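Aminotransferase (PDB 3IF2) probably transfers amino groups between amino acids and keto acids, perhaps with valine and pyruvate as a pair, using pyridoxal 5'-phosphate as cofactor. Local coordinates at residues 45-50 / 330-335; 97-102 / 321-326; 335-340 / 418-423. All blocks are in the same frame, centred on the assembly; numbering follows the deposited sequence.

How the contacts relate
All three contacts use helix 324-351. Contact 2 takes its first turn and the residues just before it, contact 1 follows, and contact 3 shares Pro335 with contact 1. The centres of contacts 1 and 3 are about 12 Å apart, and CD1 of Ile45 packs on CG of Phe336 at 3.7 Å, so the two contacts touch there. Contact 2 is more remote, its centre about 18 Å from that of contact 1 and about 26 Å from that of contact 3. The side chains of Ile333 and Tyr337 lie about 7 and 6 Å from that of the cofactor-binding Lys276, and about 13 and 11 Å from pyridoxal phosphate itself. Contact 2 is away from the site, at the surface.

Contact 1 (45-50 / 330-335); sequences IDAVNE and DNEIKP
Val48 and Ile333 form the apolar centre of this contact. CG2 of Val48 lies 3.9 Å from CG1 of Ile333, and the two side chains cross at about a right angle. The same valine methyl comes near CB of Glu332. Ile45 adds a second apolar touch. Its CD1 reaches CA of Ile333 at 3.9 Å, so the methyl rests on the helix backbone more than on the side chain. The extended outer chain of Ile45 (chi2 178°) carries CD1 across to the other helix.

The other kind of touch is polar against apolar. CB of Ala47 sits 3.4 Å from OE1 of Glu332. The glutamate is bent at chi2 (-63°), which lays the CG-to-carboxylate end alongside the alanine methyl. OE2 makes a weak hydrogen bond to a glycerol, probably from the crystallisation liquor. The segments meet by packing alone, with no salt bridge or hydrogen bond between them.

The axes of the short helical segments 46-50 and 330-335 approach to 9.5 Å and run at 136° to each other, closer to antiparallel than to parallel. Ile45 is the N-cap residue of helix 46-60, so the first turn of that helix makes the contact. The partner turn of helix 324-351 has a wider pi-type turn at 330-333 and a kink at Pro335. The contact packs the start of helix 46-60 against helix 324-351, whose Ile333 side chain lies about 7 Å from that of Lys276, which binds pyridoxal phosphate. Ile333 also packs on Pro253, Ile255 and Ile277. Val48 rests on Leu328, and Asn49 packs on Ile73 of the second subunit.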
loop_
_atom_site.group_PDB
_atom_site.type_symbol
_atom_site.label_atom_id
_atom_site.label_comp_id
_atom_site.label_asym_id
_atom_site.label_seq_id
_atom_site.Cartn_x
_atom_site.Cartn_y
_atom_site.Cartn_z
ATOM N N ILE A 45 -24.601 -6.771 0.447
ATOM C CA ILE A 45 -25.660 -7.136 -0.535
ATOM C C ILE A 45 -25.553 -8.635 -0.871
ATOM O O ILE A 45 -24.625 -9.069 -1.542
ATOM C CB ILE A 45 -25.584 -6.254 -1.794
ATOM C CG1 ILE A 45 -25.517 -4.742 -1.403
ATOM C CG2 ILE A 45 -26.776 -6.538 -2.665
ATOM C CD1 ILE A 45 -25.385 -3.781 -2.587
ATOM N N ASP A 46 -26.491 -9.429 -0.379
ATOM C CA ASP A 46 -26.441 -10.911 -0.546
ATOM C C ASP A 46 -26.155 -11.392 -1.962
ATOM O O ASP A 46 -25.335 -12.301 -2.138
ATOM C CB ASP A 46 -27.738 -11.586 -0.026
ATOM C CG ASP A 46 -27.930 -11.455 1.502
ATOM O OD1 ASP A 46 -26.944 -11.194 2.224
ATOM O OD2 ASP A 46 -29.073 -11.625 1.987
ATOM N N ALA A 47 -26.797 -10.772 -2.957
ATOM C CA ALA A 47 -26.623 -11.181 -4.356
ATOM C C ALA A 47 -25.182 -10.975 -4.823
ATOM O O ALA A 47 -24.691 -11.776 -5.598
ATOM C CB ALA A 47 -27.593 -10.477 -5.280
ATOM N N VAL A 48 -24.520 -9.927 -4.312
ATOM C CA VAL A 48 -23.136 -9.605 -4.639
ATOM C C VAL A 48 -22.168 -10.628 -4.039
ATOM O O VAL A 48 -21.251 -11.091 -4.707
ATOM C CB VAL A 48 -22.727 -8.164 -4.152
ATOM C CG1 VAL A 48 -21.259 -7.891 -4.448
ATOM C CG2 VAL A 48 -23.607 -7.085 -4.799
ATOM N N ASN A 49 -22.368 -10.942 -2.767
ATOM C CA ASN A 49 -21.537 -11.905 -2.071
ATOM C C ASN A 49 -21.673 -13.337 -2.589
ATOM O O ASN A 49 -20.685 -14.101 -2.562
ATOM C CB ASN A 49 -21.768 -11.793 -0.570
ATOM C CG ASN A 49 -21.251 -10.460 -0.012
ATOM O OD1 ASN A 49 -20.322 -9.871 -0.559
ATOM N ND2 ASN A 49 -21.872 -9.983 1.067
ATOM N N GLU A 50 -22.870 -13.702 -3.051
ATOM C CA GLU A 50 -23.073 -14.991 -3.714
ATOM C C GLU A 50 -22.210 -15.100 -4.971
ATOM O O GLU A 50 -21.588 -16.154 -5.187
ATOM C CB GLU A 50 -24.553 -15.213 -4.055
ATOM C CG GLU A 50 -25.358 -15.663 -2.851
ATOM C CD GLU A 50 -26.833 -15.296 -2.894
ATOM O OE1 GLU A 50 -27.364 -14.857 -3.946
ATOM O OE2 GLU A 50 -27.462 -15.444 -1.819
ATOM N N ASP A 330 -25.389 -2.729 -12.106
ATOM C CA ASP A 330 -26.670 -2.217 -12.566
ATOM C C ASP A 330 -27.873 -2.900 -11.935
ATOM O O ASP A 330 -28.842 -2.212 -11.614
ATOM C CB ASP A 330 -26.792 -2.325 -14.096
ATOM C CG ASP A 330 -25.702 -1.558 -14.839
ATOM O OD1 ASP A 330 -25.111 -0.629 -14.274
ATOM O OD2 ASP A 330 -25.437 -1.888 -16.013
ATOM N N ASN A 331 -27.819 -4.220 -11.763
ATOM C CA ASN A 331 -28.979 -4.989 -11.249
ATOM C C ASN A 331 -29.097 -5.090 -9.733
ATOM O O ASN A 331 -30.217 -5.159 -9.223
ATOM C CB ASN A 331 -29.002 -6.424 -11.835
ATOM C CG ASN A 331 -29.090 -6.449 -13.369
ATOM O OD1 ASN A 331 -29.486 -5.469 -13.995
ATOM N ND2 ASN A 331 -28.732 -7.576 -13.966
ATOM N N GLU A 332 -27.959 -5.083 -9.019
ATOM C CA GLU A 332 -27.951 -5.321 -7.578
ATOM C C GLU A 332 -27.480 -4.121 -6.772
ATOM O O GLU A 332 -28.223 -3.642 -5.911
ATOM C CB GLU A 332 -27.093 -6.548 -7.257
ATOM C CG GLU A 332 -27.346 -7.805 -8.106
ATOM C CD GLU A 332 -28.757 -8.404 -7.975
ATOM O OE1 GLU A 332 -29.454 -8.185 -6.954
ATOM O OE2 GLU A 332 -29.162 -9.130 -8.918
ATOM N N ILE A 333 -26.288 -3.594 -7.072
ATOM C CA ILE A 333 -25.712 -2.496 -6.280
ATOM C C ILE A 333 -26.502 -1.177 -6.423
ATOM O O ILE A 333 -26.994 -0.646 -5.421
ATOM C CB ILE A 333 -24.230 -2.258 -6.602
ATOM C CG1 ILE A 333 -23.384 -3.521 -6.366
ATOM C CG2 ILE A 333 -23.677 -1.092 -5.735
ATOM C CD1 ILE A 333 -21.960 -3.396 -6.812
ATOM N N LYS A 334 -26.626 -0.673 -7.657
ATOM C CA LYS A 334 -27.340 0.606 -7.934
ATOM C C LYS A 334 -28.760 0.649 -7.359
ATOM O O LYS A 334 -29.083 1.607 -6.651
ATOM C CB LYS A 334 -27.308 0.958 -9.430
ATOM C CG LYS A 334 -28.087 2.212 -9.931
ATOM C CD LYS A 334 -27.779 2.360 -11.459
ATOM C CE LYS A 334 -28.599 3.400 -12.248
ATOM N NZ LYS A 334 -28.032 3.631 -13.665
ATOM N N PRO A 335 -29.579 -0.399 -7.596
ATOM C CA PRO A 335 -30.915 -0.384 -6.997
ATOM C C PRO A 335 -30.931 -0.492 -5.462
ATOM O O PRO A 335 -31.768 0.158 -4.825
ATOM C CB PRO A 335 -31.604 -1.599 -7.656
ATOM C CG PRO A 335 -30.854 -1.785 -8.956
ATOM C CD PRO A 335 -29.446 -1.552 -8.506
#

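Contact 2 (97-102 / 321-326); sequences NRHYDW and ANDRIK
OD1 of Asp323 is held by two donors, NH2 of Arg98 and NE2 of His99. The arginine bond is a salt bridge, 2.7 Å from NH2 to OD1 and almost straight at 177°. The histidine bond from NE2 to OD1 is 3.0 Å. The donors arrive from opposite faces of the carboxylate plane, both well out of it. Asp323 presents its oxygen to the edges of both flat groups, in the plane of the guanidinium and near that of the imidazole. The guanidinium is turned 41° from the carboxylate. The bend at chi3 of Arg98 (-62°) turns this group toward the aspartate. NH2 also makes a weak hydrogen bond to Val320 O.

The contact joins the C-terminal end of helix 86-100 to the turn between helices 311-321 and 324-351. Asp323 is at the N-cap position of the latter helix, but its carboxylate serves the cross-contact and makes no capping bond. Next to it, Asn322 forms an Asx turn, its OD1 accepting from the backbone N of Arg324 at 2.9 Å.

Lys326 completes the grip on His99. Its CD lies over one ring face in a CH-pi contact, 4.2 Å from the ring centroid. The opposite face carries CB of Arg98, offset toward the rim. Phe95 meets the His99 ring edge-to-face. The cation of Lys326 has a long, weak ion pair with Asp330, and Arg324 forms a salt bridge to Glu54.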
loop_
_atom_site.group_PDB
_atom_site.type_symbol
_atom_site.label_atom_id
_atom_site.label_comp_id
_atom_site.label_asym_id
_atom_site.label_seq_id
_atom_site.Cartn_x
_atom_site.Cartn_y
_atom_site.Cartn_z
ATOM N N ASN A 97 -12.263 -0.608 -23.878
ATOM C CA ASN A 97 -12.304 -0.492 -25.352
ATOM C C ASN A 97 -13.630 -1.000 -25.960
ATOM O O ASN A 97 -14.109 -0.416 -26.917
ATOM C CB ASN A 97 -11.081 -1.178 -26.014
ATOM C CG ASN A 97 -9.776 -0.415 -25.801
ATOM O OD1 ASN A 97 -9.768 0.787 -25.565
ATOM N ND2 ASN A 97 -8.667 -1.114 -25.908
ATOM N N ARG A 98 -14.194 -2.083 -25.403
ATOM C CA ARG A 98 -15.524 -2.614 -25.802
ATOM C C ARG A 98 -16.618 -1.598 -25.550
ATOM O O ARG A 98 -17.456 -1.360 -26.409
ATOM C CB ARG A 98 -15.953 -3.855 -24.972
ATOM C CG ARG A 98 -15.379 -5.195 -25.367
ATOM C CD ARG A 98 -16.211 -6.385 -24.796
ATOM N NE ARG A 98 -16.297 -6.503 -23.330
ATOM C CZ ARG A 98 -15.331 -6.969 -22.521
ATOM N NH1 ARG A 98 -14.109 -7.292 -22.978
ATOM N NH2 ARG A 98 -15.570 -7.063 -21.210
ATOM N N HIS A 99 -16.617 -1.049 -24.340
ATOM C CA HIS A 99 -17.670 -0.147 -23.890
ATOM C C HIS A 99 -17.526 1.350 -24.236
ATOM O O HIS A 99 -18.553 2.041 -24.286
ATOM C CB HIS A 99 -17.888 -0.332 -22.376
ATOM C CG HIS A 99 -18.408 -1.688 -22.014
ATOM N ND1 HIS A 99 -19.654 -2.125 -22.402
ATOM C CD2 HIS A 99 -17.864 -2.696 -21.294
ATOM C CE1 HIS A 99 -19.855 -3.344 -21.941
ATOM N NE2 HIS A 99 -18.781 -3.715 -21.271
ATOM N N TYR A 100 -16.296 1.843 -24.461
ATOM C CA TYR A 100 -16.049 3.287 -24.714
ATOM C C TYR A 100 -15.189 3.677 -25.919
ATOM O O TYR A 100 -15.172 4.859 -26.291
ATOM C CB TYR A 100 -15.467 3.938 -23.454
ATOM C CG TYR A 100 -16.301 3.679 -22.223
ATOM C CD1 TYR A 100 -17.488 4.372 -22.024
ATOM C CD2 TYR A 100 -15.931 2.705 -21.275
ATOM C CE1 TYR A 100 -18.292 4.130 -20.903
ATOM C CE2 TYR A 100 -16.736 2.451 -20.139
ATOM C CZ TYR A 100 -17.911 3.174 -19.973
ATOM O OH TYR A 100 -18.736 2.979 -18.917
ATOM N N ASP A 101 -14.473 2.722 -26.511
ATOM C CA ASP A 101 -13.639 2.975 -27.694
ATOM C C ASP A 101 -12.550 4.086 -27.494
ATOM O O ASP A 101 -12.325 4.944 -28.366
ATOM C CB ASP A 101 -14.553 3.261 -28.917
ATOM C CG ASP A 101 -13.844 3.069 -30.261
ATOM O OD1 ASP A 101 -13.067 2.100 -30.442
ATOM O OD2 ASP A 101 -14.089 3.891 -31.164
ATOM N N TRP A 102 -11.888 4.052 -26.332
ATOM C CA TRP A 102 -10.796 4.986 -26.006
ATOM C C TRP A 102 -9.438 4.593 -26.620
ATOM O O TRP A 102 -8.494 5.367 -26.509
ATOM C CB TRP A 102 -10.636 5.151 -24.479
ATOM C CG TRP A 102 -11.837 5.705 -23.763
ATOM C CD1 TRP A 102 -12.755 6.565 -24.264
ATOM C CD2 TRP A 102 -12.178 5.519 -22.382
ATOM N NE1 TRP A 102 -13.675 6.895 -23.306
ATOM C CE2 TRP A 102 -13.348 6.268 -22.139
ATOM C CE3 TRP A 102 -11.614 4.782 -21.328
ATOM C CZ2 TRP A 102 -13.977 6.307 -20.886
ATOM C CZ3 TRP A 102 -12.244 4.813 -20.075
ATOM C CH2 TRP A 102 -13.420 5.574 -19.871
ATOM N N ALA A 321 -13.956 -9.680 -17.740
ATOM C CA ALA A 321 -13.928 -10.437 -19.011
ATOM C C ALA A 321 -15.304 -10.729 -19.589
ATOM O O ALA A 321 -15.499 -10.594 -20.805
ATOM C CB ALA A 321 -13.146 -11.749 -18.872
ATOM N N ASN A 322 -16.258 -11.090 -18.740
ATOM C CA ASN A 322 -17.617 -11.437 -19.212
ATOM C C ASN A 322 -18.711 -10.378 -18.923
ATOM O O ASN A 322 -19.906 -10.693 -18.977
ATOM C CB ASN A 322 -18.003 -12.817 -18.638
ATOM C CG ASN A 322 -18.276 -12.792 -17.135
ATOM O OD1 ASN A 322 -18.339 -11.730 -16.492
ATOM N ND2 ASN A 322 -18.463 -13.965 -16.574
ATOM N N ASP A 323 -18.291 -9.158 -18.573
ATOM C CA ASP A 323 -19.184 -8.046 -18.194
ATOM C C ASP A 323 -20.104 -8.274 -16.978
ATOM O O ASP A 323 -20.953 -7.421 -16.710
ATOM C CB ASP A 323 -20.003 -7.520 -19.402
ATOM C CG ASP A 323 -19.144 -6.821 -20.460
ATOM O OD1 ASP A 323 -17.991 -6.415 -20.181
ATOM O OD2 ASP A 323 -19.646 -6.651 -21.603
ATOM N N ARG A 324 -19.922 -9.349 -16.204
ATOM C CA ARG A 324 -20.776 -9.567 -15.024
ATOM C C ARG A 324 -20.554 -8.504 -13.957
ATOM O O ARG A 324 -21.458 -8.277 -13.165
ATOM C CB ARG A 324 -20.667 -10.983 -14.427
ATOM C CG ARG A 324 -21.319 -12.070 -15.285
ATOM C CD ARG A 324 -21.338 -13.424 -14.586
ATOM N NE ARG A 324 -22.420 -13.497 -13.591
ATOM C CZ ARG A 324 -22.709 -14.560 -12.821
ATOM N NH1 ARG A 324 -21.972 -15.691 -12.864
ATOM N NH2 ARG A 324 -23.746 -14.481 -11.970
ATOM N N ILE A 325 -19.373 -7.859 -13.940
ATOM C CA ILE A 325 -19.088 -6.739 -13.019
ATOM C C ILE A 325 -20.082 -5.573 -13.269
ATOM O O ILE A 325 -20.587 -4.975 -12.316
ATOM C CB ILE A 325 -17.563 -6.301 -13.060
ATOM C CG1 ILE A 325 -17.192 -5.477 -11.822
ATOM C CG2 ILE A 325 -17.207 -5.593 -14.357
ATOM C CD1 ILE A 325 -15.704 -5.073 -11.741
ATOM N N LYS A 326 -20.391 -5.318 -14.544
ATOM C CA LYS A 326 -21.353 -4.299 -14.970
ATOM C C LYS A 326 -22.805 -4.708 -14.622
ATOM O O LYS A 326 -23.581 -3.884 -14.115
ATOM C CB LYS A 326 -21.202 -4.046 -16.479
ATOM C CG LYS A 326 -21.815 -2.757 -16.975
ATOM C CD LYS A 326 -21.517 -2.513 -18.473
ATOM C CE LYS A 326 -21.884 -1.087 -18.927
ATOM N NZ LYS A 326 -23.283 -0.712 -18.571
#

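Contact 3 (335-340 / 418-423); sequences PFYQKQ and SIAADE
Gln340 reaches from helix 324-351 to the loop after strand 414-418 and binds two of its carbonyls. NE2 donates to Ile419 O at 3.0 Å, with an angle of 165° at the hydrogen. A weak bond runs from NE2 to Ala421 O at 2.8 Å, bent to 124°. The bend at chi2 of Gln340 (-83°) brings the amide over this turn. Replacing Gln340 by alanine would probably leave the carbonyls of Ile419 and Ala421 without this donor and open a gap where the amide lies.

The Gln340 grip belongs to the tight side, where Tyr337 and Ile419 are buried, with the partly exposed Ala420 beside them. CD1 of Ile419 meets CD1 of Tyr337 at 3.8 Å, coming obliquely to the ring. CB of Ala420 touches CE1 of the tyrosine at its edge, also at 3.8 Å. The OH of Tyr337 is bonded to Ala43 N. The looser side lies toward Asp422 and Glu423, both exposed and barely involved in the contact. Asp422 instead caps helix 423-441 through Thr425 N.

Ser418 OG accepts from Ala420 N in an ST turn, where the strand gives way to the loop. Leu426 packs on Gln340 and Ile419, so the loop and helices 423-441 and 324-351 meet there.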
loop_
_atom_site.group_PDB
_atom_site.type_symbol
_atom_site.label_atom_id
_atom_site.label_comp_id
_atom_site.label_asym_id
_atom_site.label_seq_id
_atom_site.Cartn_x
_atom_site.Cartn_y
_atom_site.Cartn_z
ATOM N N PRO A 335 -29.579 -0.399 -7.596
ATOM C CA PRO A 335 -30.915 -0.384 -6.997
ATOM C C PRO A 335 -30.931 -0.492 -5.462
ATOM O O PRO A 335 -31.768 0.158 -4.825
ATOM C CB PRO A 335 -31.604 -1.599 -7.656
ATOM C CG PRO A 335 -30.854 -1.785 -8.956
ATOM C CD PRO A 335 -29.446 -1.552 -8.506
ATOM N N PHE A 336 -30.040 -1.296 -4.876
ATOM C CA PHE A 336 -29.963 -1.423 -3.418
ATOM C C PHE A 336 -29.857 -0.041 -2.775
ATOM O O PHE A 336 -30.690 0.297 -1.927
ATOM C CB PHE A 336 -28.780 -2.289 -2.969
ATOM C CG PHE A 336 -28.660 -2.395 -1.487
ATOM C CD1 PHE A 336 -29.330 -3.386 -0.796
ATOM C CD2 PHE A 336 -27.913 -1.462 -0.764
ATOM C CE1 PHE A 336 -29.266 -3.467 0.608
ATOM C CE2 PHE A 336 -27.846 -1.535 0.633
ATOM C CZ PHE A 336 -28.537 -2.545 1.317
ATOM N N TYR A 337 -28.857 0.747 -3.202
ATOM C CA TYR A 337 -28.646 2.095 -2.645
ATOM C C TYR A 337 -29.767 3.112 -2.937
ATOM O O TYR A 337 -30.035 3.974 -2.090
ATOM C CB TYR A 337 -27.251 2.667 -2.979
ATOM C CG TYR A 337 -26.120 1.863 -2.357
ATOM C CD1 TYR A 337 -25.944 1.836 -0.978
ATOM C CD2 TYR A 337 -25.218 1.144 -3.149
ATOM C CE1 TYR A 337 -24.920 1.095 -0.391
ATOM C CE2 TYR A 337 -24.180 0.388 -2.575
ATOM C CZ TYR A 337 -24.040 0.372 -1.197
ATOM O OH TYR A 337 -23.035 -0.346 -0.618
ATOM N N GLN A 338 -30.428 3.026 -4.088
ATOM C CA GLN A 338 -31.547 3.940 -4.360
ATOM C C GLN A 338 -32.703 3.739 -3.372
ATOM O O GLN A 338 -33.245 4.722 -2.839
ATOM C CB GLN A 338 -32.059 3.857 -5.793
ATOM C CG GLN A 338 -33.287 4.784 -5.995
ATOM C CD GLN A 338 -33.515 5.197 -7.412
ATOM O OE1 GLN A 338 -33.120 4.505 -8.358
ATOM N NE2 GLN A 338 -34.160 6.349 -7.577
ATOM N N LYS A 339 -33.086 2.486 -3.159
ATOM C CA LYS A 339 -34.126 2.144 -2.184
ATOM C C LYS A 339 -33.743 2.555 -0.740
ATOM O O LYS A 339 -34.586 3.034 0.011
ATOM C CB LYS A 339 -34.489 0.656 -2.286
ATOM C CG LYS A 339 -35.238 0.332 -3.594
ATOM C CD LYS A 339 -35.749 -1.118 -3.691
ATOM C CE LYS A 339 -34.723 -2.100 -4.271
ATOM N NZ LYS A 339 -35.349 -3.437 -4.513
ATOM N N GLN A 340 -32.476 2.387 -0.369
ATOM C CA GLN A 340 -31.983 2.826 0.954
ATOM C C GLN A 340 -32.063 4.366 1.128
ATOM O O GLN A 340 -32.489 4.854 2.181
ATOM C CB GLN A 340 -30.550 2.359 1.172
ATOM C CG GLN A 340 -30.361 0.849 1.269
ATOM C CD GLN A 340 -30.642 0.276 2.637
ATOM O OE1 GLN A 340 -31.583 -0.488 2.805
ATOM N NE2 GLN A 340 -29.831 0.635 3.620
ATOM N N SER A 418 -24.585 7.838 6.496
ATOM C CA SER A 418 -24.462 6.675 5.609
ATOM C C SER A 418 -25.812 5.968 5.409
ATOM O O SER A 418 -26.461 5.582 6.384
ATOM C CB SER A 418 -23.439 5.661 6.123
ATOM O OG SER A 418 -23.375 4.543 5.207
ATOM N N ILE A 419 -26.234 5.829 4.151
ATOM C CA ILE A 419 -27.435 5.040 3.817
ATOM C C ILE A 419 -27.084 3.576 3.448
ATOM O O ILE A 419 -27.956 2.861 3.000
ATOM C CB ILE A 419 -28.428 5.766 2.829
ATOM C CG1 ILE A 419 -27.799 6.157 1.475
ATOM C CG2 ILE A 419 -29.036 6.991 3.550
ATOM C CD1 ILE A 419 -27.369 4.989 0.609
ATOM N N ALA A 420 -25.818 3.155 3.628
ATOM C CA ALA A 420 -25.403 1.752 3.479
ATOM C C ALA A 420 -25.799 0.916 4.704
ATOM O O ALA A 420 -25.840 -0.300 4.609
ATOM C CB ALA A 420 -23.898 1.648 3.276
ATOM N N ALA A 421 -26.074 1.555 5.847
ATOM C CA ALA A 421 -26.435 0.853 7.098
ATOM C C ALA A 421 -27.748 0.089 6.967
ATOM O O ALA A 421 -28.574 0.425 6.125
ATOM C CB ALA A 421 -26.518 1.847 8.280
ATOM N N ASP A 422 -27.940 -0.935 7.797
ATOM C CA ASP A 422 -29.183 -1.703 7.733
ATOM C C ASP A 422 -30.364 -0.816 8.158
ATOM O O ASP A 422 -30.207 0.240 8.802
ATOM C CB ASP A 422 -29.135 -3.067 8.455
ATOM C CG ASP A 422 -29.036 -2.952 9.966
ATOM O OD1 ASP A 422 -30.011 -2.505 10.641
ATOM O OD2 ASP A 422 -27.987 -3.383 10.495
ATOM N N GLU A 423 -31.538 -1.268 7.758
ATOM C CA GLU A 423 -32.767 -0.530 7.934
ATOM C C GLU A 423 -33.017 -0.125 9.382
ATOM O O GLU A 423 -33.286 1.040 9.644
ATOM C CB GLU A 423 -33.911 -1.355 7.348
ATOM C CG GLU A 423 -35.274 -0.672 7.314
ATOM C CD GLU A 423 -36.263 -1.360 6.382
ATOM O OE1 GLU A 423 -35.848 -2.033 5.389
ATOM O OE2 GLU A 423 -37.473 -1.194 6.640
#